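2-hydroxyisobutyryl-CoA synthetase (Aquincola tertiaricarbonis, PDB 6HE0) belongs to the ANL superfamily of AMP-binding enzymes, which combine a large N-terminal domain with a small C-terminal one, and binds coenzyme A in this model. Local coordinates at residues A49-L54 with K83-F88; G129-P134 with P383-A388; R377-Y382 with L446-K451. All blocks are in the same frame, centred on the assembly; numbering follows the deposited sequence.

Contact 1 (A49-L54 with K83-F88); sequences AILGRL and KSLEDF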
loop_
_atom_site.group_PDB
_atom_site.type_symbol
_atom_site.label_atom_id
_atom_site.label_comp_id
_atom_site.label_asym_id
_atom_site.label_seq_id
_atom_site.Cartn_x
_atom_site.Cartn_y
_atom_site.Cartn_z
ATOM N N ALA A 49 -24.502 20.442 20.236
ATOM C CA ALA A 49 -23.542 19.401 20.586
ATOM C C ALA A 49 -22.148 19.673 19.979
ATOM O O ALA A 49 -21.123 19.462 20.649
ATOM C CB ALA A 49 -24.066 18.041 20.157
ATOM N N ILE A 50 -22.120 20.211 18.756
ATOM C CA ILE A 50 -20.875 20.542 18.046
ATOM C C ILE A 50 -20.140 21.676 18.793
ATOM O O ILE A 50 -18.914 21.622 18.921
ATOM C CB ILE A 50 -21.155 20.858 16.549
ATOM C CG1 ILE A 50 -21.504 19.548 15.774
ATOM C CG2 ILE A 50 -19.986 21.649 15.885
ATOM C CD1 ILE A 50 -22.180 19.728 14.390
ATOM N N LEU A 51 -20.897 22.668 19.306
ATOM C CA LEU A 51 -20.369 23.779 20.095
ATOM C C LEU A 51 -19.716 23.196 21.358
ATOM O O LEU A 51 -18.563 23.512 21.659
ATOM C CB LEU A 51 -21.526 24.699 20.499
ATOM C CG LEU A 51 -21.326 26.222 20.579
ATOM C CD1 LEU A 51 -22.238 26.803 21.647
ATOM C CD2 LEU A 51 -19.852 26.649 20.789
ATOM N N GLY A 52 -20.444 22.311 22.043
ATOM C CA GLY A 52 -19.962 21.616 23.223
ATOM C C GLY A 52 -18.644 20.930 22.934
ATOM O O GLY A 52 -17.687 21.093 23.702
ATOM N N ARG A 53 -18.568 20.216 21.773
ATOM C CA ARG A 53 -17.348 19.515 21.330
ATOM C C ARG A 53 -16.199 20.471 21.022
ATOM O O ARG A 53 -15.085 20.249 21.497
ATOM C CB ARG A 53 -17.606 18.604 20.118
ATOM C CG ARG A 53 -16.358 17.790 19.662
ATOM C CD ARG A 53 -15.728 16.916 20.768
ATOM N NE ARG A 53 -16.724 16.061 21.429
ATOM C CZ ARG A 53 -17.154 14.903 20.947
ATOM N NH1 ARG A 53 -18.096 14.224 21.583
ATOM N NH2 ARG A 53 -16.640 14.410 19.829
ATOM N N LEU A 54 -16.474 21.529 20.256
ATOM C CA LEU A 54 -15.508 22.560 19.855
ATOM C C LEU A 54 -14.772 23.108 21.061
ATOM O O LEU A 54 -13.550 23.287 20.995
ATOM C CB LEU A 54 -16.219 23.710 19.115
ATOM C CG LEU A 54 -16.077 23.890 17.588
ATOM C CD1 LEU A 54 -15.359 22.767 16.882
ATOM C CD2 LEU A 54 -17.393 24.235 16.956
ATOM N N LYS A 83 -18.172 30.875 23.178
ATOM C CA LYS A 83 -19.525 30.717 23.746
ATOM C C LYS A 83 -20.587 30.305 22.721
ATOM O O LYS A 83 -21.631 29.782 23.109
ATOM C CB LYS A 83 -19.984 31.970 24.522
ATOM C CG LYS A 83 -18.943 32.597 25.434
ATOM C CD LYS A 83 -19.027 32.075 26.853
ATOM C CE LYS A 83 -18.316 32.981 27.838
ATOM N NZ LYS A 83 -19.058 34.250 28.089
ATOM N N SER A 84 -20.318 30.525 21.426
ATOM C CA SER A 84 -21.229 30.219 20.318
ATOM C C SER A 84 -20.452 29.900 19.054
ATOM O O SER A 84 -19.268 30.205 18.985
ATOM C CB SER A 84 -22.134 31.423 20.047
ATOM O OG SER A 84 -21.427 32.466 19.395
ATOM N N LEU A 85 -21.128 29.364 18.022
ATOM C CA LEU A 85 -20.495 29.083 16.723
ATOM C C LEU A 85 -20.083 30.407 16.029
ATOM O O LEU A 85 -19.157 30.415 15.219
ATOM C CB LEU A 85 -21.415 28.244 15.814
ATOM C CG LEU A 85 -21.785 26.831 16.291
ATOM C CD1 LEU A 85 -22.988 26.303 15.532
ATOM C CD2 LEU A 85 -20.620 25.866 16.141
ATOM N N GLU A 86 -20.725 31.529 16.417
ATOM C CA GLU A 86 -20.411 32.875 15.930
ATOM C C GLU A 86 -19.059 33.298 16.520
ATOM O O GLU A 86 -18.267 33.921 15.819
ATOM C CB GLU A 86 -21.506 33.895 16.307
ATOM C CG GLU A 86 -22.907 33.323 16.507
ATOM C CD GLU A 86 -23.701 32.909 15.279
ATOM O OE1 GLU A 86 -23.558 33.559 14.218
ATOM O OE2 GLU A 86 -24.522 31.972 15.403
ATOM N N ASP A 87 -18.784 32.936 17.798
ATOM C CA ASP A 87 -17.514 33.227 18.466
ATOM C C ASP A 87 -16.411 32.421 17.802
ATOM O O ASP A 87 -15.308 32.920 17.600
ATOM C CB ASP A 87 -17.591 32.856 19.959
ATOM C CG ASP A 87 -18.280 33.890 20.836
ATOM O OD1 ASP A 87 -18.052 35.097 20.621
ATOM O OD2 ASP A 87 -18.992 33.485 21.774
ATOM N N PHE A 88 -16.734 31.175 17.431
ATOM C CA PHE A 88 -15.823 30.262 16.763
ATOM C C PHE A 88 -15.338 30.818 15.427
ATOM O O PHE A 88 -14.128 30.810 15.183
ATOM C CB PHE A 88 -16.470 28.876 16.590
ATOM C CG PHE A 88 -15.477 27.793 16.220
ATOM C CD1 PHE A 88 -14.463 27.423 17.102
ATOM C CD2 PHE A 88 -15.549 27.150 14.989
ATOM C CE1 PHE A 88 -13.545 26.441 16.759
ATOM C CE2 PHE A 88 -14.655 26.135 14.661
ATOM C CZ PHE A 88 -13.651 25.793 15.544
#
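One face of the F88 ring is taken by L54: its CG stands almost on the ring normal, 13° off it, at 3.7 Å from the centroid, a CH-pi contact. The two methyls of L54 spread from that point over the same face. CD1 leans toward the CZ end at 3.7 Å, whereas CD2 drifts back across the ring and reaches CD2 of L85, also at 3.7 Å. F88 gets there because its CG is anti to the backbone N (chi1 -166°), which carries the ring from helix 85-91 to helix 43-64. T328 of strand 322-329 and E307 of strand 304-310 also touch the F88 side chain. The other flat group, the D87 carboxylate, turns back on its own segment: K83 N gives a hydrogen bond to OD2, arriving on the anti side and 32° out of the carboxylate plane, while OD1 forms a salt bridge with R91.

One turn earlier on the first helix, L51 lies against the start of the second. Its CD1 comes within 3.4 Å of K83 O and its CD2 within 3.7 Å of S84 C, so both methyls rest on backbone. L85 adds its side chain next to that of L51, CG to CG at 4.4 Å, and Y305 touches both I50 and L85 from strand 304-310. S84 is the N-cap residue: its OG accepts from D87 N at 3.1 Å and, weakly, from E86 N.

No hydrogen bond crosses between the segments. S84 OG caps the first turn of helix 85-91, and the D87 carboxylate holds the K83 N-H just before it. Between the segments, leucine methyls meet backbone, another leucine and one face of F88, consistent with dispersion and hydrophobic burial.

Contact 2 (G129-P134 with P383-A388); sequences GTTGRP and PSEIDA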
loop_
_atom_site.group_PDB
_atom_site.type_symbol
_atom_site.label_atom_id
_atom_site.label_comp_id
_atom_site.label_asym_id
_atom_site.label_seq_id
_atom_site.Cartn_x
_atom_site.Cartn_y
_atom_site.Cartn_z
ATOM N N GLY A 129 5.104 17.767 -2.707
ATOM C CA GLY A 129 4.765 19.050 -3.286
ATOM C C GLY A 129 5.628 20.205 -2.886
ATOM O O GLY A 129 5.544 21.247 -3.510
ATOM N N THR A 130 6.410 20.072 -1.836
ATOM C CA THR A 130 7.228 21.196 -1.440
ATOM C C THR A 130 8.700 20.887 -1.521
ATOM O O THR A 130 9.132 19.750 -1.272
ATOM C CB THR A 130 6.827 21.746 -0.043
ATOM O OG1 THR A 130 7.045 20.736 0.946
ATOM C CG2 THR A 130 5.384 22.246 0.015
ATOM N N THR A 131 9.477 21.936 -1.830
ATOM C CA THR A 131 10.934 21.909 -1.780
ATOM C C THR A 131 11.275 21.872 -0.267
ATOM O O THR A 131 10.432 22.229 0.570
ATOM C CB THR A 131 11.523 23.167 -2.438
ATOM O OG1 THR A 131 10.922 24.332 -1.855
ATOM C CG2 THR A 131 11.389 23.158 -3.971
ATOM N N GLY A 132 12.474 21.438 0.070
ATOM C CA GLY A 132 12.860 21.365 1.471
ATOM C C GLY A 132 12.248 20.160 2.163
ATOM O O GLY A 132 11.925 19.163 1.508
ATOM N N ARG A 133 12.078 20.258 3.488
ATOM C CA ARG A 133 11.549 19.199 4.335
ATOM C C ARG A 133 10.037 18.974 4.091
ATOM O O ARG A 133 9.254 19.888 4.359
ATOM C CB ARG A 133 11.847 19.526 5.812
ATOM C CG ARG A 133 11.648 18.350 6.760
ATOM C CD ARG A 133 11.458 18.801 8.195
ATOM N NE ARG A 133 10.914 17.718 9.018
ATOM C CZ ARG A 133 9.616 17.444 9.147
ATOM N NH1 ARG A 133 8.703 18.188 8.517
ATOM N NH2 ARG A 133 9.219 16.425 9.897
ATOM N N PRO A 134 9.596 17.783 3.597
ATOM C CA PRO A 134 8.149 17.578 3.370
ATOM C C PRO A 134 7.405 17.354 4.679
ATOM O O PRO A 134 7.992 16.889 5.657
ATOM C CB PRO A 134 8.078 16.360 2.420
ATOM C CG PRO A 134 9.523 16.060 2.029
ATOM C CD PRO A 134 10.351 16.585 3.196
ATOM N N PRO A 383 2.444 26.048 -8.066
ATOM C CA PRO A 383 3.395 26.677 -8.998
ATOM C C PRO A 383 4.588 27.365 -8.323
ATOM O O PRO A 383 5.679 27.336 -8.888
ATOM C CB PRO A 383 2.525 27.692 -9.753
ATOM C CG PRO A 383 1.151 27.139 -9.654
ATOM C CD PRO A 383 1.076 26.559 -8.283
ATOM N N SER A 384 4.419 27.925 -7.108
ATOM C CA SER A 384 5.544 28.552 -6.397
ATOM C C SER A 384 6.655 27.521 -6.107
ATOM O O SER A 384 7.846 27.854 -6.134
ATOM C CB SER A 384 5.074 29.176 -5.088
ATOM O OG SER A 384 4.384 28.236 -4.276
ATOM N N GLU A 385 6.236 26.250 -5.875
ATOM C CA GLU A 385 7.130 25.146 -5.601
ATOM C C GLU A 385 7.910 24.662 -6.850
ATOM O O GLU A 385 9.093 24.321 -6.733
ATOM C CB GLU A 385 6.383 24.027 -4.896
ATOM C CG GLU A 385 6.948 23.841 -3.507
ATOM C CD GLU A 385 6.611 24.873 -2.458
ATOM O OE1 GLU A 385 7.560 25.375 -1.820
ATOM O OE2 GLU A 385 5.408 25.158 -2.250
ATOM N N ILE A 386 7.287 24.726 -8.039
ATOM C CA ILE A 386 7.941 24.425 -9.318
ATOM C C ILE A 386 8.989 25.534 -9.573
ATOM O O ILE A 386 10.090 25.257 -10.051
ATOM C CB ILE A 386 6.891 24.337 -10.454
ATOM C CG1 ILE A 386 5.877 23.203 -10.167
ATOM C CG2 ILE A 386 7.555 24.174 -11.829
ATOM C CD1 ILE A 386 4.753 22.992 -11.232
ATOM N N ASP A 387 8.657 26.773 -9.191
ATOM C CA ASP A 387 9.549 27.926 -9.372
ATOM C C ASP A 387 10.764 27.800 -8.437
ATOM O O ASP A 387 11.898 27.993 -8.882
ATOM C CB ASP A 387 8.778 29.243 -9.162
ATOM C CG ASP A 387 9.595 30.494 -9.407
ATOM O OD1 ASP A 387 9.808 30.839 -10.578
ATOM O OD2 ASP A 387 10.013 31.134 -8.417
ATOM N N ALA A 388 10.523 27.434 -7.159
ATOM C CA ALA A 388 11.591 27.238 -6.168
ATOM C C ALA A 388 12.516 26.090 -6.616
ATOM O O ALA A 388 13.731 26.261 -6.590
ATOM C CB ALA A 388 11.001 26.947 -4.795
#
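E385 does most of the touching, lying along the backbone of G129 and T130. Its CG sits 3.4 Å from T130 CA and still nearer to G129 O, an approach tight enough that its exact length is doubtful. Beyond CG the chain bends at chi2 (74°), which lays the carboxylate alongside T130, the two side chains pointing the same way; OE2 is 3.7 Å from the methyl CG2 of T130. The other oxygen, OE1, comes to 3.5 Å from T131 OG1, close but not a hydrogen bond. T131 crosses the glutamate at a slant and turns its methyl to the next turn of the helix, where CG2 meets A388 CB at 3.9 Å. No hydrogen bond joins the two segments, so van der Waals contact carries the interface.

The segment 129-134, GTTGRP, belongs to the glycine- and threonine-rich phosphate-binding loop that is a signature of ANL enzymes, here between strands 121-126 and 136-140. G129 lies near a bound AMP without touching it. The helix that meets the loop belongs to the C-terminal domain, so the contact bridges the two domains.

Behind this first shell, the loop is tied to the end of helix 428-446 by backbone hydrogen bonding between G129 and V445, and T131 also touches the V445 side chain. R133 anchors the far side of the loop, through Q104 and the carbonyl of P109, and packs on M213 of the second subunit. On the helix, D387 N bonds to P383 O at 3.0 Å and A388 N to S384 O at 2.9 Å, the first turns that present E385 and A388 to the loop. The I386 side chain leaves the helix away from the loop; it touches H400 and I402 of strand 399-405, and L446.

Contact 3 (R377-Y382 with L446-K451); sequences RGENIY and LGVRAK. With COA (coenzyme A), chain D.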
loop_
_atom_site.group_PDB
_atom_site.type_symbol
_atom_site.label_atom_id
_atom_site.label_comp_id
_atom_site.label_asym_id
_atom_site.label_seq_id
_atom_site.Cartn_x
_atom_site.Cartn_y
_atom_site.Cartn_z
ATOM N N ARG A 377 -3.300 14.325 -11.602
ATOM C CA ARG A 377 -3.523 12.926 -11.277
ATOM C C ARG A 377 -3.699 12.703 -9.762
ATOM O O ARG A 377 -3.108 11.784 -9.195
ATOM C CB ARG A 377 -2.410 12.036 -11.898
ATOM C CG ARG A 377 -2.178 12.338 -13.374
ATOM C CD ARG A 377 -1.320 11.306 -14.080
ATOM N NE ARG A 377 0.073 11.399 -13.621
ATOM C CZ ARG A 377 1.000 12.190 -14.147
ATOM N NH1 ARG A 377 0.697 13.005 -15.153
ATOM N NH2 ARG A 377 2.232 12.188 -13.662
ATOM N N GLY A 378 -4.542 13.539 -9.138
ATOM C CA GLY A 378 -4.871 13.458 -7.715
ATOM C C GLY A 378 -3.849 14.084 -6.778
ATOM O O GLY A 378 -4.002 14.000 -5.554
ATOM N N GLU A 379 -2.772 14.691 -7.343
ATOM C CA GLU A 379 -1.677 15.287 -6.574
ATOM C C GLU A 379 -1.737 16.795 -6.655
ATOM O O GLU A 379 -1.859 17.358 -7.752
ATOM C CB GLU A 379 -0.312 14.772 -7.095
ATOM C CG GLU A 379 0.930 15.323 -6.400
ATOM C CD GLU A 379 1.064 15.011 -4.916
ATOM O OE1 GLU A 379 0.601 13.930 -4.485
ATOM O OE2 GLU A 379 1.593 15.876 -4.177
ATOM N N ASN A 380 -1.671 17.441 -5.488
ATOM C CA ASN A 380 -1.677 18.903 -5.346
ATOM C C ASN A 380 -0.380 19.473 -5.847
ATOM O O ASN A 380 0.686 18.970 -5.508
ATOM C CB ASN A 380 -1.837 19.286 -3.893
ATOM C CG ASN A 380 -3.198 19.084 -3.330
ATOM O OD1 ASN A 380 -3.402 19.359 -2.150
ATOM N ND2 ASN A 380 -4.172 18.681 -4.154
ATOM N N ILE A 381 -0.473 20.488 -6.683
ATOM C CA ILE A 381 0.688 21.140 -7.286
ATOM C C ILE A 381 0.614 22.637 -7.014
ATOM O O ILE A 381 -0.358 23.284 -7.426
ATOM C CB ILE A 381 0.776 20.913 -8.832
ATOM C CG1 ILE A 381 0.545 19.426 -9.275
ATOM C CG2 ILE A 381 2.084 21.470 -9.389
ATOM C CD1 ILE A 381 1.534 18.416 -8.850
ATOM N N TYR A 382 1.682 23.183 -6.394
ATOM C CA TYR A 382 1.853 24.602 -6.151
ATOM C C TYR A 382 2.876 25.155 -7.140
ATOM O O TYR A 382 4.054 24.799 -7.066
ATOM C CB TYR A 382 2.246 24.903 -4.682
ATOM C CG TYR A 382 1.101 24.676 -3.717
ATOM C CD1 TYR A 382 0.791 23.395 -3.259
ATOM C CD2 TYR A 382 0.279 25.727 -3.318
ATOM C CE1 TYR A 382 -0.303 23.172 -2.419
ATOM C CE2 TYR A 382 -0.826 25.512 -2.496
ATOM C CZ TYR A 382 -1.111 24.233 -2.046
ATOM O OH TYR A 382 -2.180 24.016 -1.208
ATOM N N LEU A 446 7.520 17.363 -6.739
ATOM C CA LEU A 446 6.074 17.231 -6.942
ATOM C C LEU A 446 5.463 15.909 -6.525
ATOM O O LEU A 446 4.301 15.893 -6.104
ATOM C CB LEU A 446 5.675 17.526 -8.399
ATOM C CG LEU A 446 6.016 18.909 -8.954
ATOM C CD1 LEU A 446 5.443 19.063 -10.330
ATOM C CD2 LEU A 446 5.487 20.031 -8.073
ATOM N N GLY A 447 6.189 14.822 -6.727
ATOM C CA GLY A 447 5.683 13.481 -6.439
ATOM C C GLY A 447 5.034 12.854 -7.665
ATOM O O GLY A 447 4.602 11.698 -7.618
ATOM N N VAL A 448 4.959 13.613 -8.778
ATOM C CA VAL A 448 4.364 13.163 -10.066
ATOM C C VAL A 448 5.309 13.498 -11.167
ATOM O O VAL A 448 6.012 14.514 -11.082
ATOM C CB VAL A 448 2.945 13.756 -10.395
ATOM C CG1 VAL A 448 1.871 13.167 -9.477
ATOM C CG2 VAL A 448 2.937 15.291 -10.371
ATOM N N ARG A 449 5.278 12.700 -12.228
ATOM C CA ARG A 449 6.100 12.864 -13.420
ATOM C C ARG A 449 5.572 14.060 -14.202
ATOM O O ARG A 449 4.390 14.105 -14.577
ATOM C CB ARG A 449 6.026 11.574 -14.271
ATOM C CG ARG A 449 6.872 11.543 -15.561
ATOM C CD ARG A 449 6.464 10.411 -16.522
ATOM N NE ARG A 449 5.006 10.226 -16.565
ATOM C CZ ARG A 449 4.169 10.943 -17.311
ATOM N NH1 ARG A 449 4.632 11.872 -18.133
ATOM N NH2 ARG A 449 2.863 10.736 -17.237
ATOM N N ALA A 450 6.442 15.039 -14.427
ATOM C CA ALA A 450 6.102 16.183 -15.271
ATOM C C ALA A 450 6.842 16.000 -16.592
ATOM O O ALA A 450 7.902 15.358 -16.629
ATOM C CB ALA A 450 6.550 17.474 -14.612
ATOM N N LYS A 451 6.286 16.526 -17.673
ATOM C CA LYS A 451 6.977 16.482 -18.958
ATOM C C LYS A 451 7.739 17.820 -19.067
ATOM O O LYS A 451 7.144 18.852 -18.832
ATOM C CB LYS A 451 5.994 16.292 -20.128
ATOM C CG LYS A 451 6.710 16.314 -21.494
ATOM C CD LYS A 451 5.830 15.808 -22.627
ATOM C CE LYS A 451 6.413 16.128 -23.987
ATOM N NZ LYS A 451 5.474 16.939 -24.820
HETATM N N1A COA D . -4.101 6.553 -9.581
HETATM C C2A COA D . -3.754 5.350 -10.047
HETATM N N3A COA D . -2.841 5.043 -10.977
HETATM C C4A COA D . -2.265 6.142 -11.475
HETATM C C5A COA D . -2.523 7.451 -11.101
HETATM C C6A COA D . -3.495 7.647 -10.092
HETATM N N6A COA D . -3.815 8.832 -9.584
HETATM N N7A COA D . -1.756 8.334 -11.847
HETATM C C8A COA D . -1.083 7.554 -12.657
HETATM N N9A COA D . -1.330 6.216 -12.479
HETATM C C1B COA D . -0.703 5.097 -13.192
HETATM C C2B COA D . -0.620 5.314 -14.697
HETATM O O2B COA D . -1.884 5.073 -15.304
HETATM C C3B COA D . 0.571 4.420 -15.061
HETATM O O3B COA D . 0.211 3.027 -15.168
HETATM P P3B COA D . -0.149 2.309 -16.523
HETATM O O7A COA D . 0.213 0.910 -16.399
HETATM O O8A COA D . -1.612 2.544 -16.651
HETATM O O9A COA D . 0.543 3.035 -17.666
HETATM C C4B COA D . 1.485 4.511 -13.837
HETATM O O4B COA D . 0.634 4.929 -12.742
HETATM C C5B COA D . 2.644 5.466 -13.990
HETATM O O5B COA D . 2.085 6.727 -14.441
HETATM P P1A COA D . 2.886 8.109 -14.441
HETATM O O1A COA D . 2.087 9.221 -15.005
HETATM O O2A COA D . 4.208 8.014 -15.136
HETATM O O3A COA D . 3.229 8.247 -12.892
HETATM P P2A COA D . 3.092 9.308 -11.715
HETATM O O4A COA D . 4.224 10.233 -11.841
HETATM O O5A COA D . 1.750 10.015 -11.843
HETATM O O6A COA D . 3.066 8.422 -10.388
HETATM C CBP COA D . 1.331 7.740 -8.825
HETATM C CCP COA D . 1.935 7.547 -10.218
HETATM C CDP COA D . 0.054 6.910 -8.655
HETATM C CEP COA D . 2.378 7.264 -7.801
HETATM C CAP COA D . 1.027 9.252 -8.643
HETATM O OAP COA D . 0.164 9.791 -9.641
HETATM C C9P COA D . 0.542 9.644 -7.252
HETATM O O9P COA D . 1.285 9.539 -6.280
HETATM N N8P COA D . -0.702 10.103 -7.132
HETATM C C7P COA D . -1.233 10.417 -5.814
HETATM C C6P COA D . -2.483 11.187 -5.889
HETATM C C5P COA D . -3.681 10.346 -5.546
HETATM O O5P COA D . -3.971 9.345 -6.202
HETATM N N4P COA D . -4.421 10.803 -4.537
HETATM C C3P COA D . -5.849 10.557 -4.412
HETATM C C2P COA D . -6.192 9.327 -3.597
HETATM S S1P COA D . -7.521 8.598 -4.583
HETATM O O HOH W 1 2.563 14.759 -16.432
#
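Two arginines from the two segments bring their guanidinium planes to within 12° of each other, with R377 NH1 and R449 NH2 only 3.8 Å apart. The diphosphate of coenzyme A, bonded by both, probably accounts for the approach. R449 NH2 and the phosphate oxygen O1A share one face of the R377 guanidinium. R377 works on one phosphate, giving NE to O5A at 2.8 Å and NH2 to the same atom at 2.9 Å. The R449 side chain takes the other, NE to O2A at 2.8 Å and NH2 to O1A at 2.8 Å, while its backbone N returns to R377's phosphate, bonding O4A at 2.7 Å.

A bond to the protein helps fix the rotation of R377: NH2 points in its own plane at a lone pair of R449 O, 3.0 Å away and nearly straight at 171°. A water links R377 NH1 to the same carbonyl, and D411 O takes a further bond from NH1. R449 NH2 also forms a salt bridge with E412, which probably tempers the gathered positive charge.

Away from the phosphates the contact turns apolar. I381 CD1 and V448 CG2 meet tip to tip at 3.7 Å, V448 CG1 lies against E379 CB, and I381 CG2 meets L446 CD2. G447, the first residue past helix 428-446, has positive phi and leads the chain toward R449.

Strand 379-381 pairs antiparallel with 374-376 across the turn at R377 and G378, a hairpin of the ANL C-terminal domain. With the 446-451 loop it forms part of that domain's side of the coenzyme A site; G201, S203 and H227 also bond the ligand.

From the N terminus, contact 1 closes first: helix 43-64 runs out and the chain returns at 83-88, a short, mostly helical loop on the N-terminal part, finished before contact 2 opens. Contact 2 opens at 129-134 and closes only at 383-388, spanning some 250 residues and joining the phosphate-binding loop to the C-terminal domain. Before it closes, contact 3 opens at 377-382, and it closes at 446-451, so the two cross. They also touch, I386 CD1 meeting I381 CG2 at 3.6 Å, where strand 379-381 runs into helix 383-391. Contact 1 lies apart, its centre 36 Å from that of contact 2 and 38 Å from that of contact 3.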